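Local atomic coordinates of short chain dehydrogenase/reductase (PDB entry 4IUY), a protein that probably catalyses the nicotinamide cofactor-dependent interconversion of alcohol and carbonyl groups, as other short-chain dehydrogenases/reductases do. Residues Phe23-Lys28 against Pro246-Ala251; Ser37-His42 against Val238-Leu243; Thr164-Gln169 against Lys264-His269; Asn202-Ala207 against Thr259-Lys264. One frame throughout, in Å; residues are numbered along the deposited sequence.

Contact 1. Residues Phe23-Lys28 against Pro246-Ala251; sequences FDVKDK and PLLLLA
Phe23 lays the rim of its ring against the backbone of the helical segment Pro246-Ala251. CE1 stands 3.9 Å from Leu249 CA, which lies in the ring plane, and CD1 is 4.1 Å from Leu248 C. CE1 also meets the Leu249 side chain, 4.0 Å from its CD1. A flat aromatic suits this place because its edge can rest on main chain, while the ring itself stacks on Phe23 of a second subunit. Val25 comes next and uses both branches: CG1 reaches Ala251 CB at 4.4 Å, whereas CG2 turns to Leu248 CD2. The beta-branched side chain thus meets two residues almost one helical turn apart. A type II turn then reverses the chain, closed by Lys28 N donating to Val25 O (3.1 Å). Lys28 returns with its aliphatic part, CE lying 3.8 Å from Ala251 O, and a bend at the last torsion (chi4 -64°) redirects NZ beyond that contact. The approach to strand 29-32 is therefore packed against one flank of helix 244-251. Phe47 of helix 38-49 touches Val25, Leu248 and Ala251, and Leu249 and Leu250 reach Ile263 of strand 262-265.

Contact 2. Residues Ser37-His42 against Val238-Leu243; sequences SGLGHH and VEFDDL
Phe240 CB sits against one face of the His42 imidazole, 3.4 Å from the ring centroid and only 6° off the normal, a nearly central CH-pi contact. The two aromatic side chains run antiparallel alongside one another, so the Phe240 ring goes on beyond the imidazole toward the start of helix 38-49. There one of its faces receives Leu39 CA, 4.0 Å from the centroid and offset toward the rim, while CZ lies 3.4 Å from Leu39 N. Phenylalanine fits because it is flat enough to lie along a glycine-bearing helical turn. With CG anti to the backbone N (chi1 178°), Leu39 carries CD1 to Leu243 CD1 at 3.7 Å, giving the aromatic pair an aliphatic, buried side.

The polar rim of His42 is anchored as well. Asp241 OD1 lies in the imidazole plane, 3.3 Å from His42 CE1, and the Asp241 carboxylate would probably favour positive character on the ring. His42 NE2 hydrogen-bonds to Asn244 OD1. Ser37 caps the helix, its OG accepting from Gly40 N at 2.9 Å. Across the contact, Glu239 N donates to Asp242 OD2 (3.0 Å), a bond that fixes the turn carrying Phe240.

Gly34, Gly38 and Gly40 have the spacing of the glycine-rich TGxxxGxG motif, which in this family follows the first strand of the Rossmann fold and lets the cofactor's pyrophosphate approach the helix N-terminus closely.

Contact 3. Residues Thr164-Gln169 against Lys264-His269; sequences TSILSQ and KVDGGH
Ile166 points its two branches at neighbouring residues of the Lys264-His269 segment, CG2 to Asp266 and CD1 to His269. CG2 lies 3.7 Å from Asp266 OD2 and also touches Asp266 CB, the two side chains meeting at a slant. The longer branch runs at about a right angle to His269 and brings CD1 to 3.8 Å from His269 ND1, oblique to the imidazole. This forked reach depends on CG1 lying between the backbone N and the carbonyl carbon (chi1 59°), which leaves CG2 beside the backbone N; a branched aliphatic residue is thus able to fill both directions.

Both carboxylate oxygens of Asp266 bind backbone N-H groups. OD1 accepts from Gly268 N at 2.9 Å, an Asx turn, with the donor well above the carboxylate plane, while OD2 is taken by Ser270 N, just past the turn. Gly267 and Gly268 have positive phi, as suits the type I' turn from Asp266 to His269, which is closed by His269 N donating to Asp266 O (3.1 Å).

At the other margin the two segments meet through water: it donates to Gln169 OE1 (3.1 Å) and accepts from Lys264 NZ (3.0 Å), which also hydrogen-bonds to Ser270 OG. Long polar side chains suit this more exposed side.

In the loop itself, Ser165 OG accepts from Leu167 N at 3.0 Å, forming an ST turn. Ser165 also packs on Tyr178, which with Lys182 has the YxxxK spacing of the short-chain dehydrogenase active site; the loop after strand 159-163 is where the family usually carries its serine.

Contact 4. Residues Asn202-Ala207 against Thr259-Lys264; sequences NVNAIA and TGIEIK
Ala205, Ile206 and Ala207 pair in parallel with Glu262, Ile263 and Lys264, joining the last two strands of the Rossmann-fold sheet. The backbones pack tightly here. Ala205 N donates to Ile261 O at 2.8 Å, nearly in line with the carbonyl, Ile263 N donates back to Ala205 O, and Ala207 N closes on Ile263 O with an almost straight N-H (177°). Supporting CA-H...O contacts run alongside, as between Glu262 CA and Ala205 O (3.4 Å). Ile206 and Ile263 share the face packed by helix 244-251, where branched aliphatic side chains serve both strand and helix. The solvent side lies on the other face, at Glu262 and Lys264. Alanines there leave room for Glu262, whose extended chain lies over Ala207 CB, its CD 3.5 Å away. Glu262 is partly exposed, yet its carboxylate is engaged by Arg186, Thr164 and Ser168, so it probably stays charged. The Lys264 side chain packs more loosely, CG standing 4.1 Å from Ala207 CB; it also touches Ile261 of a second subunit and sends NZ on to Ser270 OG.

Toward Asn202 the contact stays buried and close but is less regular. Gly260 N donates to Val203 O at 2.7 Å, and a positive phi of 88° turns the chain there, a place natural to glycine. Asn204 then stands in for backbone, its OD1 accepting from Ile261 N at 3.1 Å, while its ND2 holds Ile258 O. Last comes Thr259, whose OG1, anti to its own N, accepts from Val203 N at 2.9 Å.

In the fold
Contacts 1 and 4 are buried, contacts 2 and 3 only partly so. Contact 4 forms part of the sheet and relies mainly on main-chain bonds; contact 1 lies on helix 244-251, which covers one face of those strands, and is almost wholly apolar. The two meet where Leu247 and Leu250 pack on Ile206. Contact 2 joins the glycine-rich helix start to the loop before helix 244-251 through aromatic contacts, and adjoins contact 3 through Leu243 against Val265. Contact 3 continues strand 262-265 past its end and shares Lys264 with contact 4; hydroxyls meeting a carboxylate tie these two, unlike apolar contact 1. All four reach a second subunit, contact 2 by Asp242 alone.

Contact 1. Residues Phe23-Lys28 against Pro246-Ala251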
loop_
_atom_site.group_PDB
_atom_site.type_symbol
_atom_site.label_atom_id
_atom_site.label_comp_id
_atom_site.label_asym_id
_atom_site.label_seq_id
_atom_site.Cartn_x
_atom_site.Cartn_y
_atom_site.Cartn_z
ATOM N N PHE D 23 18.565 22.870 3.325
ATOM C CA PHE D 23 19.171 21.585 2.976
ATOM C C PHE D 23 20.611 21.508 3.430
ATOM O O PHE D 23 21.373 20.665 2.969
ATOM C CB PHE D 23 19.100 21.331 1.484
ATOM C CG PHE D 23 17.703 21.233 0.963
ATOM C CD1 PHE D 23 16.954 20.084 1.176
ATOM C CD2 PHE D 23 17.127 22.300 0.279
ATOM C CE1 PHE D 23 15.667 19.987 0.708
ATOM C CE2 PHE D 23 15.828 22.218 -0.195
ATOM C CZ PHE D 23 15.095 21.058 0.004
ATOM N N ASP D 24 20.990 22.411 4.320
ATOM C CA ASP D 24 22.373 22.486 4.778
ATOM C C ASP D 24 22.885 21.226 5.484
ATOM O O ASP D 24 22.267 20.738 6.437
ATOM C CB ASP D 24 22.537 23.698 5.699
ATOM C CG ASP D 24 23.942 23.832 6.233
ATOM O OD1 ASP D 24 24.865 23.983 5.409
ATOM O OD2 ASP D 24 24.119 23.832 7.465
ATOM N N VAL D 25 24.031 20.721 5.024
ATOM C CA VAL D 25 24.688 19.595 5.685
ATOM C C VAL D 25 26.144 19.941 5.985
ATOM O O VAL D 25 26.939 19.070 6.367
ATOM C CB VAL D 25 24.602 18.283 4.856
ATOM C CG1 VAL D 25 23.115 17.884 4.665
ATOM C CG2 VAL D 25 25.291 18.420 3.520
ATOM N N LYS D 26 26.490 21.218 5.853
ATOM C CA LYS D 26 27.868 21.623 6.136
ATOM C C LYS D 26 28.310 21.234 7.551
ATOM O O LYS D 26 27.587 21.451 8.507
ATOM C CB LYS D 26 28.067 23.122 5.935
ATOM C CG LYS D 26 29.534 23.490 5.932
ATOM C CD LYS D 26 29.784 24.926 5.520
ATOM C CE LYS D 26 31.282 25.211 5.435
ATOM N NZ LYS D 26 31.935 25.171 6.784
ATOM N N ASP D 27 29.482 20.605 7.635
ATOM C CA ASP D 27 30.143 20.184 8.880
ATOM C C ASP D 27 29.520 18.983 9.588
ATOM O O ASP D 27 30.022 18.527 10.612
ATOM C CB ASP D 27 30.284 21.355 9.859
ATOM C CG ASP D 27 31.106 22.484 9.291
ATOM O OD1 ASP D 27 32.180 22.216 8.702
ATOM O OD2 ASP D 27 30.659 23.643 9.410
ATOM N N LYS D 28 28.417 18.477 9.055
ATOM C CA LYS D 28 27.822 17.257 9.592
ATOM C C LYS D 28 28.777 16.103 9.313
ATOM O O LYS D 28 29.682 16.214 8.472
ATOM C CB LYS D 28 26.456 16.975 8.949
ATOM C CG LYS D 28 25.353 17.960 9.322
ATOM C CD LYS D 28 24.016 17.577 8.653
ATOM C CE LYS D 28 22.895 18.594 8.899
ATOM N NZ LYS D 28 22.491 18.722 10.347
ATOM N N PRO D 246 16.371 13.886 -2.851
ATOM C CA PRO D 246 15.856 13.122 -1.708
ATOM C C PRO D 246 16.908 12.883 -0.606
ATOM O O PRO D 246 16.571 12.926 0.577
ATOM C CB PRO D 246 15.441 11.791 -2.340
ATOM C CG PRO D 246 15.144 12.110 -3.762
ATOM C CD PRO D 246 16.109 13.206 -4.144
ATOM N N LEU D 247 18.154 12.630 -0.989
ATOM C CA LEU D 247 19.235 12.394 -0.012
ATOM C C LEU D 247 19.471 13.602 0.867
ATOM O O LEU D 247 19.623 13.472 2.079
ATOM C CB LEU D 247 20.546 12.009 -0.702
ATOM C CG LEU D 247 20.660 10.564 -1.187
ATOM C CD1 LEU D 247 21.806 10.459 -2.202
ATOM C CD2 LEU D 247 20.885 9.621 -0.012
ATOM N N LEU D 248 19.519 14.772 0.238
ATOM C CA LEU D 248 19.752 16.008 0.956
ATOM C C LEU D 248 18.548 16.371 1.818
ATOM O O LEU D 248 18.717 16.824 2.964
ATOM C CB LEU D 248 20.120 17.144 -0.002
ATOM C CG LEU D 248 21.512 17.078 -0.644
ATOM C CD1 LEU D 248 21.767 18.263 -1.527
ATOM C CD2 LEU D 248 22.615 16.963 0.405
ATOM N N LEU D 249 17.348 16.127 1.294
ATOM C CA LEU D 249 16.114 16.341 2.053
ATOM C C LEU D 249 16.117 15.561 3.365
ATOM O O LEU D 249 15.824 16.113 4.415
ATOM C CB LEU D 249 14.888 15.914 1.228
ATOM C CG LEU D 249 13.521 15.946 1.917
ATOM C CD1 LEU D 249 13.089 17.397 2.217
ATOM C CD2 LEU D 249 12.489 15.220 1.093
ATOM N N LEU D 250 16.403 14.261 3.285
ATOM C CA LEU D 250 16.295 13.356 4.426
ATOM C C LEU D 250 17.488 13.436 5.382
ATOM O O LEU D 250 17.467 12.824 6.455
ATOM C CB LEU D 250 16.088 11.923 3.946
ATOM C CG LEU D 250 14.814 11.727 3.118
ATOM C CD1 LEU D 250 14.721 10.283 2.637
ATOM C CD2 LEU D 250 13.559 12.134 3.919
ATOM N N ALA D 251 18.542 14.150 4.977
ATOM C CA ALA D 251 19.707 14.319 5.826
ATOM C C ALA D 251 19.762 15.698 6.482
ATOM O O ALA D 251 20.654 15.977 7.286
ATOM C CB ALA D 251 20.979 14.065 5.062
#

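Contact 2. Residues Ser37-His42 against Val238-Leu243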
loop_
_atom_site.group_PDB
_atom_site.type_symbol
_atom_site.label_atom_id
_atom_site.label_comp_id
_atom_site.label_asym_id
_atom_site.label_seq_id
_atom_site.Cartn_x
_atom_site.Cartn_y
_atom_site.Cartn_z
ATOM N N SER D 37 30.736 0.717 -3.764
ATOM C CA SER D 37 29.979 0.695 -5.028
ATOM C C SER D 37 29.982 2.078 -5.691
ATOM O O SER D 37 30.284 3.077 -5.035
ATOM C CB SER D 37 28.532 0.296 -4.787
ATOM O OG SER D 37 27.869 1.337 -4.095
ATOM N N GLY D 38 29.629 2.131 -6.978
ATOM C CA GLY D 38 29.469 3.393 -7.681
ATOM C C GLY D 38 28.499 4.331 -6.963
ATOM O O GLY D 38 28.743 5.531 -6.883
ATOM N N LEU D 39 27.380 3.794 -6.473
ATOM C CA LEU D 39 26.401 4.594 -5.737
ATOM C C LEU D 39 26.992 5.114 -4.438
ATOM O O LEU D 39 26.821 6.283 -4.092
ATOM C CB LEU D 39 25.125 3.795 -5.438
ATOM C CG LEU D 39 24.092 4.583 -4.633
ATOM C CD1 LEU D 39 23.705 5.874 -5.379
ATOM C CD2 LEU D 39 22.877 3.738 -4.281
ATOM N N GLY D 40 27.693 4.244 -3.722
ATOM C CA GLY D 40 28.336 4.663 -2.497
ATOM C C GLY D 40 29.344 5.794 -2.718
ATOM O O GLY D 40 29.424 6.720 -1.917
ATOM N N HIS D 41 30.111 5.716 -3.799
ATOM C CA HIS D 41 31.080 6.758 -4.174
ATOM C C HIS D 41 30.375 8.089 -4.456
ATOM O O HIS D 41 30.815 9.189 -4.049
ATOM C CB HIS D 41 31.836 6.335 -5.437
ATOM C CG HIS D 41 33.062 5.515 -5.170
ATOM N ND1 HIS D 41 33.073 4.449 -4.295
ATOM C CD2 HIS D 41 34.320 5.599 -5.678
ATOM C CE1 HIS D 41 34.284 3.914 -4.268
ATOM N NE2 HIS D 41 35.055 4.590 -5.099
ATOM N N HIS D 42 29.292 7.965 -5.207
ATOM C CA HIS D 42 28.506 9.100 -5.595
ATOM C C HIS D 42 27.967 9.816 -4.354
ATOM O O HIS D 42 28.056 11.036 -4.246
ATOM C CB HIS D 42 27.344 8.651 -6.522
ATOM C CG HIS D 42 26.404 9.754 -6.848
ATOM N ND1 HIS D 42 26.621 10.631 -7.890
ATOM C CD2 HIS D 42 25.275 10.173 -6.229
ATOM C CE1 HIS D 42 25.641 11.520 -7.920
ATOM N NE2 HIS D 42 24.816 11.268 -6.920
ATOM N N VAL D 238 17.431 4.986 -13.966
ATOM C CA VAL D 238 17.738 5.939 -12.906
ATOM C C VAL D 238 19.190 6.366 -12.949
ATOM O O VAL D 238 20.070 5.536 -13.128
ATOM C CB VAL D 238 17.415 5.305 -11.556
ATOM C CG1 VAL D 238 17.760 6.247 -10.407
ATOM C CG2 VAL D 238 15.916 4.840 -11.553
ATOM N N GLU D 239 19.424 7.674 -12.891
ATOM C CA GLU D 239 20.775 8.223 -12.772
ATOM C C GLU D 239 21.056 8.510 -11.314
ATOM O O GLU D 239 20.139 8.916 -10.589
ATOM C CB GLU D 239 20.889 9.533 -13.550
ATOM C CG GLU D 239 20.640 9.397 -15.043
ATOM C CD GLU D 239 21.812 8.794 -15.788
ATOM O OE1 GLU D 239 22.879 8.593 -15.171
ATOM O OE2 GLU D 239 21.673 8.522 -17.000
ATOM N N PHE D 240 22.320 8.390 -10.900
ATOM C CA PHE D 240 22.720 8.677 -9.507
ATOM C C PHE D 240 22.256 10.073 -9.061
ATOM O O PHE D 240 21.803 10.260 -7.947
ATOM C CB PHE D 240 24.240 8.572 -9.363
ATOM C CG PHE D 240 24.762 7.159 -9.368
ATOM C CD1 PHE D 240 23.927 6.091 -9.057
ATOM C CD2 PHE D 240 26.087 6.901 -9.706
ATOM C CE1 PHE D 240 24.405 4.808 -9.061
ATOM C CE2 PHE D 240 26.579 5.614 -9.719
ATOM C CZ PHE D 240 25.741 4.564 -9.388
ATOM N N ASP D 241 22.385 11.044 -9.957
ATOM C CA ASP D 241 21.956 12.412 -9.717
ATOM C C ASP D 241 20.488 12.544 -9.360
ATOM O O ASP D 241 20.112 13.496 -8.656
ATOM C CB ASP D 241 22.244 13.302 -10.934
ATOM C CG ASP D 241 23.675 13.762 -10.992
ATOM O OD1 ASP D 241 24.337 13.788 -9.930
ATOM O OD2 ASP D 241 24.127 14.129 -12.093
ATOM N N ASP D 242 19.665 11.596 -9.820
ATOM C CA ASP D 242 18.237 11.652 -9.496
ATOM C C ASP D 242 18.000 11.555 -7.987
ATOM O O ASP D 242 16.942 11.974 -7.510
ATOM C CB ASP D 242 17.449 10.547 -10.223
ATOM C CG ASP D 242 17.429 10.738 -11.741
ATOM O OD1 ASP D 242 17.611 11.892 -12.201
ATOM O OD2 ASP D 242 17.236 9.731 -12.473
ATOM N N LEU D 243 18.989 11.018 -7.263
ATOM C CA LEU D 243 18.904 10.743 -5.821
ATOM C C LEU D 243 19.346 11.896 -4.915
ATOM O O LEU D 243 19.084 11.902 -3.710
ATOM C CB LEU D 243 19.754 9.506 -5.462
ATOM C CG LEU D 243 19.429 8.309 -6.359
ATOM C CD1 LEU D 243 20.291 7.096 -6.002
ATOM C CD2 LEU D 243 17.944 7.996 -6.255
#

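Contact 3. Residues Thr164-Gln169 against Lys264-His269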
loop_
_atom_site.group_PDB
_atom_site.type_symbol
_atom_site.label_atom_id
_atom_site.label_comp_id
_atom_site.label_asym_id
_atom_site.label_seq_id
_atom_site.Cartn_x
_atom_site.Cartn_y
_atom_site.Cartn_z
ATOM N N THR D 164 16.500 1.359 0.096
ATOM C CA THR D 164 15.800 0.123 -0.221
ATOM C C THR D 164 15.885 -0.143 -1.728
ATOM O O THR D 164 16.965 -0.384 -2.246
ATOM C CB THR D 164 14.343 0.127 0.336
ATOM O OG1 THR D 164 13.555 1.180 -0.246
ATOM C CG2 THR D 164 14.395 0.283 1.862
ATOM N N SER D 165 14.746 -0.072 -2.409
ATOM C CA SER D 165 14.592 -0.454 -3.810
ATOM C C SER D 165 13.097 -0.425 -4.103
ATOM O O SER D 165 12.277 -0.672 -3.212
ATOM C CB SER D 165 15.087 -1.887 -4.028
ATOM O OG SER D 165 14.750 -2.372 -5.322
ATOM N N ILE D 166 12.724 -0.157 -5.343
ATOM C CA ILE D 166 11.313 -0.258 -5.701
ATOM C C ILE D 166 10.852 -1.698 -5.588
ATOM O O ILE D 166 9.666 -1.979 -5.527
ATOM C CB ILE D 166 10.999 0.311 -7.086
ATOM C CG1 ILE D 166 11.796 -0.400 -8.171
ATOM C CG2 ILE D 166 11.248 1.811 -7.121
ATOM C CD1 ILE D 166 11.342 0.028 -9.609
ATOM N N LEU D 167 11.813 -2.611 -5.538
ATOM C CA LEU D 167 11.518 -4.022 -5.316
ATOM C C LEU D 167 11.052 -4.328 -3.896
ATOM O O LEU D 167 10.742 -5.458 -3.566
ATOM C CB LEU D 167 12.723 -4.884 -5.672
ATOM C CG LEU D 167 12.961 -4.885 -7.190
ATOM C CD1 LEU D 167 14.112 -5.773 -7.532
ATOM C CD2 LEU D 167 11.688 -5.317 -7.969
ATOM N N SER D 168 11.015 -3.318 -3.046
ATOM C CA SER D 168 10.458 -3.503 -1.725
ATOM C C SER D 168 8.925 -3.626 -1.856
ATOM O O SER D 168 8.283 -4.176 -0.980
ATOM C CB SER D 168 10.858 -2.348 -0.810
ATOM O OG SER D 168 10.229 -1.144 -1.208
ATOM N N GLN D 169 8.355 -3.142 -2.970
ATOM C CA GLN D 169 6.910 -3.279 -3.204
ATOM C C GLN D 169 6.565 -3.876 -4.565
ATOM O O GLN D 169 5.522 -4.460 -4.724
ATOM C CB GLN D 169 6.185 -1.935 -3.062
ATOM C CG GLN D 169 6.337 -1.244 -1.709
ATOM C CD GLN D 169 5.489 0.017 -1.606
ATOM O OE1 GLN D 169 5.760 1.027 -2.265
ATOM N NE2 GLN D 169 4.451 -0.042 -0.792
ATOM N N LYS D 264 10.273 6.881 -3.548
ATOM C CA LYS D 264 10.648 6.134 -4.747
ATOM C C LYS D 264 11.256 7.073 -5.756
ATOM O O LYS D 264 10.745 8.166 -5.967
ATOM C CB LYS D 264 9.455 5.398 -5.351
ATOM C CG LYS D 264 8.870 4.327 -4.424
ATOM C CD LYS D 264 7.679 3.637 -5.082
ATOM C CE LYS D 264 6.521 4.594 -5.239
ATOM N NZ LYS D 264 5.423 3.952 -6.011
ATOM N N VAL D 265 12.385 6.672 -6.329
ATOM C CA VAL D 265 13.034 7.464 -7.370
ATOM C C VAL D 265 13.216 6.517 -8.547
ATOM O O VAL D 265 14.175 5.722 -8.598
ATOM C CB VAL D 265 14.398 8.054 -6.863
ATOM C CG1 VAL D 265 15.029 8.918 -7.892
ATOM C CG2 VAL D 265 14.205 8.867 -5.559
ATOM N N ASP D 266 12.277 6.572 -9.485
ATOM C CA ASP D 266 12.215 5.536 -10.501
ATOM C C ASP D 266 11.627 6.002 -11.843
ATOM O O ASP D 266 11.353 5.170 -12.706
ATOM C CB ASP D 266 11.421 4.327 -9.958
ATOM C CG ASP D 266 9.917 4.627 -9.759
ATOM O OD1 ASP D 266 9.490 5.809 -9.840
ATOM O OD2 ASP D 266 9.152 3.664 -9.513
ATOM N N GLY D 267 11.427 7.311 -12.028
ATOM C CA GLY D 267 10.846 7.801 -13.279
ATOM C C GLY D 267 9.490 7.161 -13.589
ATOM O O GLY D 267 9.099 7.035 -14.756
ATOM N N GLY D 268 8.773 6.766 -12.533
ATOM C CA GLY D 268 7.434 6.225 -12.655
ATOM C C GLY D 268 7.359 4.734 -12.907
ATOM O O GLY D 268 6.259 4.196 -13.094
ATOM N N HIS D 269 8.512 4.061 -12.852
ATOM C CA HIS D 269 8.580 2.632 -13.145
ATOM C C HIS D 269 7.548 1.793 -12.342
ATOM O O HIS D 269 6.827 0.951 -12.909
ATOM C CB HIS D 269 9.991 2.101 -12.891
ATOM C CG HIS D 269 10.248 0.771 -13.527
ATOM N ND1 HIS D 269 11.449 0.105 -13.408
ATOM C CD2 HIS D 269 9.469 0.003 -14.326
ATOM C CE1 HIS D 269 11.382 -1.037 -14.069
ATOM N NE2 HIS D 269 10.199 -1.115 -14.648
HETATM O O HOH W 1 5.154 0.997 -5.315
#

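Contact 4. Residues Asn202-Ala207 against Thr259-Lys264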
loop_
_atom_site.group_PDB
_atom_site.type_symbol
_atom_site.label_atom_id
_atom_site.label_comp_id
_atom_site.label_asym_id
_atom_site.label_seq_id
_atom_site.Cartn_x
_atom_site.Cartn_y
_atom_site.Cartn_z
ATOM N N ASN D 202 14.933 10.878 13.165
ATOM C CA ASN D 202 13.981 10.469 12.138
ATOM C C ASN D 202 14.588 9.388 11.201
ATOM O O ASN D 202 15.803 9.364 10.949
ATOM C CB ASN D 202 13.404 11.673 11.356
ATOM C CG ASN D 202 14.465 12.454 10.595
ATOM O OD1 ASN D 202 15.657 12.393 10.920
ATOM N ND2 ASN D 202 14.032 13.208 9.577
ATOM N N VAL D 203 13.732 8.500 10.701
ATOM C CA VAL D 203 14.182 7.345 9.946
ATOM C C VAL D 203 13.360 7.236 8.660
ATOM O O VAL D 203 12.134 7.085 8.697
ATOM C CB VAL D 203 14.037 6.044 10.765
ATOM C CG1 VAL D 203 14.630 4.865 9.998
ATOM C CG2 VAL D 203 14.720 6.184 12.166
ATOM N N ASN D 204 14.048 7.317 7.525
ATOM C CA ASN D 204 13.393 7.301 6.221
ATOM C C ASN D 204 14.121 6.434 5.205
ATOM O O ASN D 204 15.268 6.023 5.412
ATOM C CB ASN D 204 13.244 8.720 5.687
ATOM C CG ASN D 204 12.324 9.545 6.528
ATOM O OD1 ASN D 204 11.096 9.376 6.488
ATOM N ND2 ASN D 204 12.904 10.401 7.358
ATOM N N ALA D 205 13.443 6.153 4.101
ATOM C CA ALA D 205 13.997 5.290 3.076
ATOM C C ALA D 205 13.977 5.943 1.708
ATOM O O ALA D 205 13.114 6.750 1.406
ATOM C CB ALA D 205 13.216 3.935 3.038
ATOM N N ILE D 206 14.935 5.566 0.879
ATOM C CA ILE D 206 14.917 5.906 -0.523
ATOM C C ILE D 206 14.919 4.622 -1.337
ATOM O O ILE D 206 15.734 3.720 -1.085
ATOM C CB ILE D 206 16.136 6.747 -0.899
ATOM C CG1 ILE D 206 16.046 8.091 -0.166
ATOM C CG2 ILE D 206 16.181 6.928 -2.430
ATOM C CD1 ILE D 206 17.306 8.936 -0.221
ATOM N N ALA D 207 14.001 4.543 -2.298
ATOM C CA ALA D 207 13.824 3.360 -3.128
ATOM C C ALA D 207 14.161 3.677 -4.585
ATOM O O ALA D 207 13.324 4.164 -5.330
ATOM C CB ALA D 207 12.371 2.848 -3.018
ATOM N N THR D 259 9.238 11.424 8.919
ATOM C CA THR D 259 9.822 10.189 9.417
ATOM C C THR D 259 8.934 9.009 9.034
ATOM O O THR D 259 7.700 9.128 9.057
ATOM C CB THR D 259 10.098 10.211 10.950
ATOM O OG1 THR D 259 10.996 9.139 11.281
ATOM C CG2 THR D 259 8.817 10.053 11.783
ATOM N N GLY D 260 9.562 7.892 8.665
ATOM C CA GLY D 260 8.828 6.673 8.369
ATOM C C GLY D 260 8.342 6.506 6.945
ATOM O O GLY D 260 7.413 5.745 6.709
ATOM N N ILE D 261 8.957 7.204 5.993
ATOM C CA ILE D 261 8.478 7.154 4.620
ATOM C C ILE D 261 9.513 6.557 3.690
ATOM O O ILE D 261 10.699 6.497 4.016
ATOM C CB ILE D 261 8.053 8.559 4.078
ATOM C CG1 ILE D 261 9.271 9.383 3.696
ATOM C CG2 ILE D 261 7.186 9.314 5.106
ATOM C CD1 ILE D 261 8.938 10.542 2.821
ATOM N N GLU D 262 9.053 6.131 2.519
ATOM C CA GLU D 262 9.945 5.666 1.478
ATOM C C GLU D 262 9.667 6.497 0.232
ATOM O O GLU D 262 8.548 6.513 -0.288
ATOM C CB GLU D 262 9.726 4.175 1.204
ATOM C CG GLU D 262 10.571 3.618 0.066
ATOM C CD GLU D 262 10.139 2.213 -0.349
ATOM O OE1 GLU D 262 9.025 2.051 -0.922
ATOM O OE2 GLU D 262 10.932 1.278 -0.138
ATOM N N ILE D 263 10.686 7.216 -0.210
ATOM C CA ILE D 263 10.642 8.017 -1.431
ATOM C C ILE D 263 11.162 7.183 -2.611
ATOM O O ILE D 263 12.354 6.817 -2.664
ATOM C CB ILE D 263 11.517 9.277 -1.280
ATOM C CG1 ILE D 263 10.999 10.155 -0.131
ATOM C CG2 ILE D 263 11.595 10.056 -2.602
ATOM C CD1 ILE D 263 11.820 11.465 0.078
ATOM N N LYS D 264 10.273 6.881 -3.548
ATOM C CA LYS D 264 10.648 6.134 -4.747
ATOM C C LYS D 264 11.256 7.073 -5.756
ATOM O O LYS D 264 10.745 8.166 -5.967
ATOM C CB LYS D 264 9.455 5.398 -5.351
ATOM C CG LYS D 264 8.870 4.327 -4.424
ATOM C CD LYS D 264 7.679 3.637 -5.082
ATOM C CE LYS D 264 6.521 4.594 -5.239
ATOM N NZ LYS D 264 5.423 3.952 -6.011
#